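Local structure of hydrazine synthase subunit alpha (Candidatus Kuenenia stuttgartiensis, 5C2V) at residues D[218-221]-D[222-225]; D[422-425]-D[426-430]; D[571-575]-D[576-580]; D[598-601]-D[602-606]. The protein catalyses the condensation of hydroxylamine with ammonia to hydrazine, as the two-heme alpha subunit of the anammox hydrazine synthase complex. All blocks are in the same frame, centred on the assembly; numbering follows the deposited sequence.

Contact 1: residues D[218-221]-D[222-225]; sequences IDQI and TYNL
Gln-220 and Tyr-223 face each other where the chain leaves strand 216-220: Ile-221 breaks the extended run with a near-helical psi of -13°, Thr-222 returns to extended angles, and Tyr-223 bends again. This kink lets the glutamine, at the strand end, reach forward past two residues and lie against the ring of the tyrosine three positions on. With CG opposite the backbone N (chi1 -177°) and the chain straight beyond it, the Gln-220 amide runs along the tyrosine ring rather than away from it. CG sits over the ring face, 4.3 Å from the centroid of Tyr-223, a CH-pi contact. Farther out, the amide lies above the CD2-CE2 rim, tilted 27° from the ring plane, with Gln-220 CD 3.5 Å from Tyr-223 CE2. The same amide points NE2 at Thr-222 O at 3.1 Å, but this bond is somewhat doubtful because the position of that carbonyl oxygen is less certain. On another side of the chain, Ile-221 CG1 and Thr-222 CG2 lie side by side at 3.7 Å, while Thr-222 OG1 bonds to Leu-187 N of the adjoining strand 186-191. The implication is a division of labour: the aliphatic part of Gln-220 and its amide shield one side of the ring, while the polar ends look outward, NE2 to Thr-222 O and the phenol, weakly, to Asp-524 OD1.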
loop_
_atom_site.group_PDB
_atom_site.type_symbol
_atom_site.label_atom_id
_atom_site.label_comp_id
_atom_site.label_asym_id
_atom_site.label_seq_id
_atom_site.Cartn_x
_atom_site.Cartn_y
_atom_site.Cartn_z
ATOM N N ILE D 218 -2.668 -42.190 -4.833
ATOM C CA ILE D 218 -2.686 -40.755 -4.555
ATOM C C ILE D 218 -4.022 -40.089 -4.881
ATOM O O ILE D 218 -4.708 -40.460 -5.841
ATOM C CB ILE D 218 -1.573 -40.011 -5.326
ATOM C CG1 ILE D 218 -1.660 -40.306 -6.824
ATOM C CG2 ILE D 218 -0.206 -40.394 -4.788
ATOM C CD1 ILE D 218 -0.641 -39.555 -7.652
ATOM N N ASP D 219 -4.374 -39.101 -4.062
ATOM C CA ASP D 219 -5.580 -38.301 -4.249
ATOM C C ASP D 219 -5.251 -36.820 -4.072
ATOM O O ASP D 219 -4.476 -36.456 -3.188
ATOM C CB ASP D 219 -6.669 -38.731 -3.262
ATOM C CG ASP D 219 -7.926 -37.889 -3.373
ATOM O OD1 ASP D 219 -8.349 -37.594 -4.510
ATOM O OD2 ASP D 219 -8.489 -37.521 -2.321
ATOM N N GLN D 220 -5.840 -35.967 -4.907
ATOM C CA GLN D 220 -5.542 -34.536 -4.864
ATOM C C GLN D 220 -6.522 -33.785 -3.969
ATOM O O GLN D 220 -7.703 -33.661 -4.294
ATOM C CB GLN D 220 -5.568 -33.948 -6.277
ATOM C CG GLN D 220 -5.206 -32.475 -6.346
ATOM C CD GLN D 220 -5.261 -31.930 -7.758
ATOM O OE1 GLN D 220 -5.439 -32.679 -8.720
ATOM N NE2 GLN D 220 -5.109 -30.618 -7.892
ATOM N N ILE D 221 -6.028 -33.290 -2.838
ATOM C CA ILE D 221 -6.883 -32.623 -1.860
ATOM C C ILE D 221 -6.989 -31.098 -2.006
ATOM O O ILE D 221 -7.864 -30.483 -1.398
ATOM C CB ILE D 221 -6.403 -32.930 -0.431
ATOM C CG1 ILE D 221 -5.003 -32.349 -0.207
ATOM C CG2 ILE D 221 -6.411 -34.430 -0.185
ATOM C CD1 ILE D 221 -4.433 -32.643 1.161
ATOM N N THR D 222 -6.117 -30.491 -2.808
ATOM C CA THR D 222 -6.131 -29.034 -2.988
ATOM C C THR D 222 -6.085 -28.663 -4.466
ATOM O O THR D 222 -5.233 -29.139 -5.204
ATOM C CB THR D 222 -4.956 -28.346 -2.264
ATOM O OG1 THR D 222 -3.713 -28.796 -2.819
ATOM C CG2 THR D 222 -4.989 -28.642 -0.770
ATOM N N TYR D 223 -7.052 -27.862 -4.896
ATOM C CA TYR D 223 -7.210 -27.509 -6.306
ATOM C C TYR D 223 -6.741 -26.112 -6.751
ATOM O O TYR D 223 -7.016 -25.706 -7.881
ATOM C CB TYR D 223 -8.662 -27.767 -6.693
ATOM C CG TYR D 223 -8.910 -29.255 -6.630
ATOM C CD1 TYR D 223 -9.415 -29.852 -5.481
ATOM C CD2 TYR D 223 -8.549 -30.077 -7.689
ATOM C CE1 TYR D 223 -9.601 -31.218 -5.411
ATOM C CE2 TYR D 223 -8.733 -31.441 -7.629
ATOM C CZ TYR D 223 -9.258 -32.008 -6.489
ATOM O OH TYR D 223 -9.441 -33.371 -6.430
ATOM N N ASN D 224 -6.064 -25.380 -5.866
ATOM C CA ASN D 224 -5.575 -24.025 -6.163
ATOM C C ASN D 224 -4.825 -23.917 -7.496
ATOM O O ASN D 224 -3.998 -24.768 -7.826
ATOM C CB ASN D 224 -4.657 -23.545 -5.032
ATOM C CG ASN D 224 -4.322 -22.059 -5.124
ATOM O OD1 ASN D 224 -4.657 -21.388 -6.099
ATOM N ND2 ASN D 224 -3.639 -21.548 -4.104
ATOM N N LEU D 225 -5.129 -22.864 -8.253
ATOM C CA LEU D 225 -4.512 -22.636 -9.560
ATOM C C LEU D 225 -3.070 -22.151 -9.442
ATOM O O LEU D 225 -2.321 -22.164 -10.419
ATOM C CB LEU D 225 -5.333 -21.633 -10.373
ATOM C CG LEU D 225 -6.535 -22.215 -11.119
ATOM C CD1 LEU D 225 -7.267 -21.139 -11.904
ATOM C CD2 LEU D 225 -6.087 -23.336 -12.040
#

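Contact 2: residues D[422-425]-D[426-430]; sequences EGYP and HSWGT
Tyr-424 and Trp-428, four residues apart, are brought together by a bend at Pro-425, whose helical psi of -33° lies between the extended Tyr-424 and the extended run from His-426 into strand 428-433. Their rings form a T-shaped pair: the five-membered ring of Trp-428 turns its edge to the tyrosine face, with centroids 4.3 Å apart and planes at 59°. The touching atom is the indole nitrogen. Trp-428 NE1 stands over the centre of the Tyr-424 ring and lies 3.5 Å from its CE2, almost evenly spaced from all six ring carbons, so the indole N-H side is set against the aromatic face. Farther along the same edge, Trp-428 CZ2 comes within 3.8 Å of Tyr-424 OH. Trp-428 reaches this place because its CG lies between the backbone N and carbonyl carbon (chi1 58°), directing the indole back over the preceding loop. His-426 takes the other direction; its ND1 donates to Ser-427 O at 2.9 Å, almost straight, in the ring plane and on a carbonyl lone pair, which would hold the imidazole in this rotation. The ring pair lies at the entrance to the strand. A second aromatic, Phe-592, meets Trp-428 edge-to-face, and backbone bonds of Trp-428 with Tyr-551 and of Gly-429 with Gln-521 seat strand 428-433 in its mixed sheet, between strands 517-522 and 553-556.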
loop_
_atom_site.group_PDB
_atom_site.type_symbol
_atom_site.label_atom_id
_atom_site.label_comp_id
_atom_site.label_asym_id
_atom_site.label_seq_id
_atom_site.Cartn_x
_atom_site.Cartn_y
_atom_site.Cartn_z
ATOM N N GLU D 422 -23.490 -43.960 -10.056
ATOM C CA GLU D 422 -24.740 -43.206 -10.022
ATOM C C GLU D 422 -25.089 -42.564 -11.366
ATOM O O GLU D 422 -26.256 -42.280 -11.635
ATOM C CB GLU D 422 -24.677 -42.138 -8.932
ATOM C CG GLU D 422 -24.342 -42.697 -7.558
ATOM C CD GLU D 422 -24.691 -41.741 -6.438
ATOM O OE1 GLU D 422 -25.271 -40.674 -6.726
ATOM O OE2 GLU D 422 -24.391 -42.060 -5.269
ATOM N N GLY D 423 -24.081 -42.335 -12.201
ATOM C CA GLY D 423 -24.319 -41.853 -13.551
ATOM C C GLY D 423 -24.219 -40.352 -13.744
ATOM O O GLY D 423 -24.698 -39.821 -14.746
ATOM N N TYR D 424 -23.602 -39.661 -12.791
ATOM C CA TYR D 424 -23.392 -38.223 -12.920
ATOM C C TYR D 424 -22.216 -37.922 -13.843
ATOM O O TYR D 424 -21.207 -38.626 -13.813
ATOM C CB TYR D 424 -23.163 -37.582 -11.550
ATOM C CG TYR D 424 -24.428 -37.384 -10.751
ATOM C CD1 TYR D 424 -25.305 -36.353 -11.055
ATOM C CD2 TYR D 424 -24.746 -38.225 -9.694
ATOM C CE1 TYR D 424 -26.463 -36.164 -10.331
ATOM C CE2 TYR D 424 -25.904 -38.044 -8.963
ATOM C CZ TYR D 424 -26.758 -37.011 -9.287
ATOM O OH TYR D 424 -27.914 -36.819 -8.569
ATOM N N PRO D 425 -22.348 -36.874 -14.672
ATOM C CA PRO D 425 -21.290 -36.456 -15.598
ATOM C C PRO D 425 -20.001 -36.086 -14.872
ATOM O O PRO D 425 -18.908 -36.298 -15.398
ATOM C CB PRO D 425 -21.893 -35.228 -16.292
ATOM C CG PRO D 425 -23.368 -35.388 -16.136
ATOM C CD PRO D 425 -23.557 -36.044 -14.805
ATOM N N HIS D 426 -20.138 -35.539 -13.668
ATOM C CA HIS D 426 -18.991 -35.120 -12.875
ATOM C C HIS D 426 -19.333 -35.180 -11.391
ATOM O O HIS D 426 -20.502 -35.089 -11.016
ATOM C CB HIS D 426 -18.559 -33.704 -13.270
ATOM C CG HIS D 426 -17.156 -33.361 -12.878
ATOM N ND1 HIS D 426 -16.795 -33.049 -11.585
ATOM C CD2 HIS D 426 -16.023 -33.267 -13.617
ATOM C CE1 HIS D 426 -15.501 -32.787 -11.541
ATOM N NE2 HIS D 426 -15.010 -32.912 -12.762
ATOM N N SER D 427 -18.316 -35.342 -10.551
ATOM C CA SER D 427 -18.511 -35.300 -9.107
ATOM C C SER D 427 -19.006 -33.917 -8.699
ATOM O O SER D 427 -18.615 -32.915 -9.296
ATOM C CB SER D 427 -17.213 -35.646 -8.374
ATOM O OG SER D 427 -16.163 -34.777 -8.762
ATOM N N TRP D 428 -19.872 -33.859 -7.692
ATOM C CA TRP D 428 -20.443 -32.581 -7.284
ATOM C C TRP D 428 -20.578 -32.431 -5.769
ATOM O O TRP D 428 -20.475 -33.403 -5.019
ATOM C CB TRP D 428 -21.804 -32.376 -7.960
ATOM C CG TRP D 428 -22.813 -33.446 -7.684
ATOM C CD1 TRP D 428 -22.887 -34.675 -8.272
ATOM C CD2 TRP D 428 -23.915 -33.371 -6.771
ATOM N NE1 TRP D 428 -23.958 -35.375 -7.770
ATOM C CE2 TRP D 428 -24.604 -34.596 -6.848
ATOM C CE3 TRP D 428 -24.379 -32.389 -5.891
ATOM C CZ2 TRP D 428 -25.734 -34.866 -6.079
ATOM C CZ3 TRP D 428 -25.500 -32.658 -5.128
ATOM C CH2 TRP D 428 -26.165 -33.886 -5.227
ATOM N N GLY D 429 -20.815 -31.196 -5.334
ATOM C CA GLY D 429 -20.894 -30.860 -3.922
ATOM C C GLY D 429 -21.716 -29.599 -3.731
ATOM O O GLY D 429 -22.330 -29.118 -4.677
ATOM N N THR D 430 -21.748 -29.065 -2.513
ATOM C CA THR D 430 -22.587 -27.900 -2.231
ATOM C C THR D 430 -21.890 -26.789 -1.444
ATOM O O THR D 430 -20.862 -27.006 -0.796
ATOM C CB THR D 430 -23.854 -28.305 -1.446
ATOM O OG1 THR D 430 -23.478 -28.996 -0.249
ATOM C CG2 THR D 430 -24.750 -29.204 -2.286
#

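Contact 3: residues D[571-575]-D[576-580]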
loop_
_atom_site.group_PDB
_atom_site.type_symbol
_atom_site.label_atom_id
_atom_site.label_comp_id
_atom_site.label_asym_id
_atom_site.label_seq_id
_atom_site.Cartn_x
_atom_site.Cartn_y
_atom_site.Cartn_z
ATOM N N ASN D 571 -24.781 -16.100 14.870
ATOM C CA ASN D 571 -25.955 -16.952 14.916
ATOM C C ASN D 571 -26.991 -16.386 13.962
ATOM O O ASN D 571 -27.494 -15.277 14.151
ATOM C CB ASN D 571 -26.508 -17.042 16.339
ATOM C CG ASN D 571 -27.439 -18.223 16.533
ATOM O OD1 ASN D 571 -27.479 -19.139 15.711
ATOM N ND2 ASN D 571 -28.191 -18.210 17.628
ATOM N N ILE D 572 -27.309 -17.165 12.936
ATOM C CA ILE D 572 -28.165 -16.706 11.852
ATOM C C ILE D 572 -29.135 -17.802 11.451
ATOM O O ILE D 572 -28.733 -18.932 11.176
ATOM C CB ILE D 572 -27.344 -16.283 10.609
ATOM C CG1 ILE D 572 -26.378 -15.146 10.948
ATOM C CG2 ILE D 572 -28.266 -15.867 9.474
ATOM C CD1 ILE D 572 -25.576 -14.655 9.763
ATOM N N HIS D 573 -30.417 -17.463 11.415
ATOM C CA HIS D 573 -31.427 -18.405 10.971
ATOM C C HIS D 573 -31.774 -18.054 9.531
ATOM O O HIS D 573 -32.428 -17.046 9.267
ATOM C CB HIS D 573 -32.650 -18.345 11.883
ATOM C CG HIS D 573 -33.662 -19.417 11.627
ATOM N ND1 HIS D 573 -34.827 -19.525 12.352
ATOM C CD2 HIS D 573 -33.682 -20.431 10.727
ATOM C CE1 HIS D 573 -35.524 -20.558 11.911
ATOM N NE2 HIS D 573 -34.852 -21.123 10.926
ATOM N N ALA D 574 -31.337 -18.900 8.605
ATOM C CA ALA D 574 -31.358 -18.554 7.190
ATOM C C ALA D 574 -32.400 -19.344 6.413
ATOM O O ALA D 574 -32.685 -20.498 6.729
ATOM C CB ALA D 574 -29.977 -18.770 6.584
ATOM N N LYS D 575 -32.959 -18.709 5.388
ATOM C CA LYS D 575 -33.943 -19.351 4.529
ATOM C C LYS D 575 -33.312 -20.455 3.689
ATOM O O LYS D 575 -33.966 -21.443 3.354
ATOM C CB LYS D 575 -34.611 -18.322 3.613
ATOM C CG LYS D 575 -35.483 -17.305 4.330
ATOM C CD LYS D 575 -36.271 -16.472 3.329
ATOM C CE LYS D 575 -37.201 -15.492 4.024
ATOM N NZ LYS D 575 -38.042 -14.749 3.046
ATOM N N ALA D 576 -32.037 -20.280 3.353
ATOM C CA ALA D 576 -31.327 -21.225 2.497
ATOM C C ALA D 576 -31.141 -22.580 3.174
ATOM O O ALA D 576 -31.043 -23.608 2.503
ATOM C CB ALA D 576 -29.979 -20.654 2.091
ATOM N N LEU D 577 -31.100 -22.571 4.503
ATOM C CA LEU D 577 -30.919 -23.788 5.289
ATOM C C LEU D 577 -32.001 -24.823 4.992
ATOM O O LEU D 577 -31.768 -26.027 5.102
ATOM C CB LEU D 577 -30.911 -23.457 6.784
ATOM C CG LEU D 577 -30.680 -24.610 7.763
ATOM C CD1 LEU D 577 -29.322 -25.254 7.530
ATOM C CD2 LEU D 577 -30.808 -24.127 9.200
ATOM N N TYR D 578 -33.181 -24.347 4.613
ATOM C CA TYR D 578 -34.311 -25.228 4.342
ATOM C C TYR D 578 -34.400 -25.609 2.868
ATOM O O TYR D 578 -35.230 -26.431 2.482
ATOM C CB TYR D 578 -35.611 -24.567 4.803
ATOM C CG TYR D 578 -35.648 -24.304 6.292
ATOM C CD1 TYR D 578 -35.109 -23.142 6.827
ATOM C CD2 TYR D 578 -36.209 -25.227 7.165
ATOM C CE1 TYR D 578 -35.133 -22.903 8.189
ATOM C CE2 TYR D 578 -36.240 -24.998 8.526
ATOM C CZ TYR D 578 -35.701 -23.834 9.034
ATOM O OH TYR D 578 -35.730 -23.603 10.390
ATOM N N ASN D 579 -33.547 -25.012 2.045
ATOM C CA ASN D 579 -33.473 -25.376 0.634
ATOM C C ASN D 579 -32.337 -26.359 0.358
ATOM O O ASN D 579 -32.097 -26.731 -0.791
ATOM C CB ASN D 579 -33.306 -24.127 -0.236
ATOM C CG ASN D 579 -33.746 -24.351 -1.674
ATOM O OD1 ASN D 579 -34.451 -25.313 -1.976
ATOM N ND2 ASN D 579 -33.333 -23.457 -2.567
ATOM N N TRP D 580 -31.642 -26.785 1.410
ATOM C CA TRP D 580 -30.406 -27.548 1.242
ATOM C C TRP D 580 -30.637 -29.057 1.089
ATOM O O TRP D 580 -30.529 -29.590 -0.015
ATOM C CB TRP D 580 -29.483 -27.283 2.433
ATOM C CG TRP D 580 -28.039 -27.587 2.188
ATOM C CD1 TRP D 580 -27.477 -28.050 1.033
ATOM C CD2 TRP D 580 -26.966 -27.429 3.121
ATOM N NE1 TRP D 580 -26.119 -28.199 1.195
ATOM C CE2 TRP D 580 -25.781 -27.824 2.469
ATOM C CE3 TRP D 580 -26.893 -26.996 4.448
ATOM C CZ2 TRP D 580 -24.540 -27.799 3.099
ATOM C CZ3 TRP D 580 -25.661 -26.972 5.072
ATOM C CH2 TRP D 580 -24.500 -27.371 4.398
#
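His-573 and Tyr-578 close a short loop through their polar ends: imidazole NE2 and phenol OH are hydrogen-bonded at 2.7 Å, and either could be the donor. The two rings meet rim to rim, their planes at 42°, neither lying over the other, and Tyr-578 OH approaches at the edge of the imidazole. The histidine, with CG opposite its backbone N (chi1 -172°), extends alongside the turn to reach it. Trp-214 of the beta subunit stacks on His-573, so the pair lies buried where three subunits meet. The side chain of Ala-576 is about 11 Å from a bound heme c. The backbone beneath is wound into a helix-like turn. Tyr-578 N donates to Lys-575 O at 3.3 Å, from above the carbonyl plane, and Asn-579 N donates to Ala-576 O at 2.9 Å. A weak bond joins Leu-577 N to Ala-574 O at 3.4 Å. The amides at the start of the turn are taken up by side chains of the loop before strand 517-522: Lys-575 N by Asp-514 OD2 and Ala-576 N by Ser-516 OG, while the amine of Lys-575 goes to Ser-513 OG. At the other end, Tyr-578 O pairs with Thr-222 OG1 of the gamma subunit. Trp-88 NE1 of the gamma subunit also bonds to the phenol oxygen; an indole N-H can only donate, which probably, though not certainly, leaves the phenol proton for His-573 NE2.

Contact 4: residues D[598-601]-D[602-606]; sequences KFDN and DGNYK
Asp-600 folds its carboxylate back over the turn that follows it, facing Asn-604 across the end of the hairpin formed by strands 596-599 and 605-609. With CG between the backbone N and the carbonyl carbon (chi1 51°), the acid is turned inward: OD1 accepts from Asn-604 N at 2.7 Å, on the syn side and somewhat out of the carboxylate plane. A weaker bond comes from Asp-602 N at 3.0 Å, giving a loose Asx turn. The Asn-604 side chain crosses the acid obliquely, its amide plane 69° from the carboxylate. Its CB comes nearest, 3.3 Å from Asp-600 OD2, and its OD1 bonds weakly to Lys-535 NZ. The backbone from Asp-600 to Gly-603 forms a type I turn closed by Gly-603 N to Asp-600 O at 3.2 Å, and Asp-600 N to Asn-604 O completes a 3:5 hairpin with a G1 bulge at Gly-603, whose positive phi of 94° suits glycine. Beyond it, Phe-599 and Tyr-605 are an antiparallel non-hydrogen-bonded pair whose side chains diverge. The phenyl ring of Phe-599 holds its CD1 3.3 Å from Gly-603 O and meets Tyr-755 edge-to-face. On one face Lys-598 CB and Lys-606 CB are 4.0 Å apart. The backbone there is joined by Lys-606 N to Lys-598 O. Asp-600 OD1 thus accepts from Asn-604 N and, weakly, Asp-602 N; with Asp-600 OD2 4.4 Å from Asp-602 OD2, proximity may raise the pKa of one acid, an effect the two N-H groups could partly offset.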
loop_
_atom_site.group_PDB
_atom_site.type_symbol
_atom_site.label_atom_id
_atom_site.label_comp_id
_atom_site.label_asym_id
_atom_site.label_seq_id
_atom_site.Cartn_x
_atom_site.Cartn_y
_atom_site.Cartn_z
ATOM N N LYS D 598 -32.866 -14.474 -16.438
ATOM C CA LYS D 598 -34.052 -13.870 -17.019
ATOM C C LYS D 598 -34.199 -12.447 -16.496
ATOM O O LYS D 598 -34.081 -12.205 -15.292
ATOM C CB LYS D 598 -35.301 -14.696 -16.704
ATOM C CG LYS D 598 -35.347 -16.035 -17.421
ATOM C CD LYS D 598 -36.701 -16.706 -17.264
ATOM C CE LYS D 598 -36.967 -17.085 -15.818
ATOM N NZ LYS D 598 -38.247 -17.833 -15.675
ATOM N N PHE D 599 -34.434 -11.514 -17.414
ATOM C CA PHE D 599 -34.638 -10.112 -17.069
ATOM C C PHE D 599 -36.024 -9.653 -17.505
ATOM O O PHE D 599 -36.622 -10.240 -18.408
ATOM C CB PHE D 599 -33.575 -9.223 -17.723
ATOM C CG PHE D 599 -32.162 -9.606 -17.384
ATOM C CD1 PHE D 599 -31.545 -9.099 -16.252
ATOM C CD2 PHE D 599 -31.446 -10.458 -18.208
ATOM C CE1 PHE D 599 -30.243 -9.444 -15.943
ATOM C CE2 PHE D 599 -30.144 -10.807 -17.903
ATOM C CZ PHE D 599 -29.542 -10.299 -16.770
ATOM N N ASP D 600 -36.530 -8.603 -16.868
ATOM C CA ASP D 600 -37.794 -8.006 -17.284
ATOM C C ASP D 600 -37.571 -7.032 -18.437
ATOM O O ASP D 600 -36.482 -6.972 -19.008
ATOM C CB ASP D 600 -38.482 -7.303 -16.108
ATOM C CG ASP D 600 -37.567 -6.329 -15.381
ATOM O OD1 ASP D 600 -36.636 -5.781 -16.006
ATOM O OD2 ASP D 600 -37.789 -6.107 -14.172
ATOM N N ASN D 601 -38.605 -6.271 -18.777
ATOM C CA ASN D 601 -38.509 -5.290 -19.849
ATOM C C ASN D 601 -37.622 -4.108 -19.467
ATOM O O ASN D 601 -37.120 -3.392 -20.332
ATOM C CB ASN D 601 -39.901 -4.793 -20.241
ATOM C CG ASN D 601 -40.806 -5.913 -20.717
ATOM O OD1 ASN D 601 -40.345 -6.890 -21.306
ATOM N ND2 ASN D 601 -42.102 -5.776 -20.459
ATOM N N ASP D 602 -37.431 -3.911 -18.165
ATOM C CA ASP D 602 -36.601 -2.819 -17.667
ATOM C C ASP D 602 -35.122 -3.195 -17.657
ATOM O O ASP D 602 -34.254 -2.332 -17.529
ATOM C CB ASP D 602 -37.039 -2.411 -16.258
ATOM C CG ASP D 602 -38.483 -1.959 -16.203
ATOM O OD1 ASP D 602 -39.017 -1.534 -17.248
ATOM O OD2 ASP D 602 -39.085 -2.027 -15.110
ATOM N N GLY D 603 -34.841 -4.487 -17.795
ATOM C CA GLY D 603 -33.476 -4.977 -17.746
ATOM C C GLY D 603 -33.092 -5.423 -16.349
ATOM O O GLY D 603 -31.955 -5.828 -16.103
ATOM N N ASN D 604 -34.047 -5.336 -15.429
ATOM C CA ASN D 604 -33.849 -5.777 -14.052
ATOM C C ASN D 604 -33.981 -7.291 -13.914
ATOM O O ASN D 604 -34.636 -7.935 -14.731
ATOM C CB ASN D 604 -34.839 -5.075 -13.124
ATOM C CG ASN D 604 -34.683 -3.568 -13.144
ATOM O OD1 ASN D 604 -33.583 -3.049 -13.335
ATOM N ND2 ASN D 604 -35.786 -2.855 -12.950
ATOM N N TYR D 605 -33.357 -7.852 -12.882
ATOM C CA TYR D 605 -33.349 -9.299 -12.687
ATOM C C TYR D 605 -34.758 -9.856 -12.491
ATOM O O TYR D 605 -35.450 -9.503 -11.535
ATOM C CB TYR D 605 -32.463 -9.629 -11.478
ATOM C CG TYR D 605 -32.605 -11.017 -10.888
ATOM C CD1 TYR D 605 -33.496 -11.265 -9.850
ATOM C CD2 TYR D 605 -31.814 -12.067 -11.334
ATOM C CE1 TYR D 605 -33.618 -12.524 -9.296
ATOM C CE2 TYR D 605 -31.927 -13.332 -10.784
ATOM C CZ TYR D 605 -32.831 -13.553 -9.764
ATOM O OH TYR D 605 -32.951 -14.809 -9.214
ATOM N N LYS D 606 -35.178 -10.727 -13.406
ATOM C CA LYS D 606 -36.404 -11.503 -13.235
ATOM C C LYS D 606 -36.148 -12.803 -12.478
ATOM O O LYS D 606 -36.917 -13.177 -11.593
ATOM C CB LYS D 606 -37.050 -11.799 -14.590
ATOM C CG LYS D 606 -38.362 -12.556 -14.500
ATOM C CD LYS D 606 -38.978 -12.746 -15.876
ATOM C CE LYS D 606 -39.262 -11.406 -16.536
ATOM N NZ LYS D 606 -39.853 -11.565 -17.893
#

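Overall arrangement
Contact 3 is the buried member, set between three subunits, whereas contact 4 is a surface hairpin end; contacts 1 and 2 are partly buried. Contacts 1 and 2 both join a strand end to adjoining loop through an aromatic ring face, met by a glutamine CG in one and an indole N-H edge in the other; their centres lie about 17 Å apart. Contacts 2 and 3 touch directly, Trp-580 NE1 probably hydrogen-bonding to Thr-430 OG1 at 3.1 Å, which links the loop of 571-580 to strand 428-433. Polar grip is by imidazole and phenol in contact 3 but by carboxylate and main-chain amides in contact 4, centred about 27 Å away.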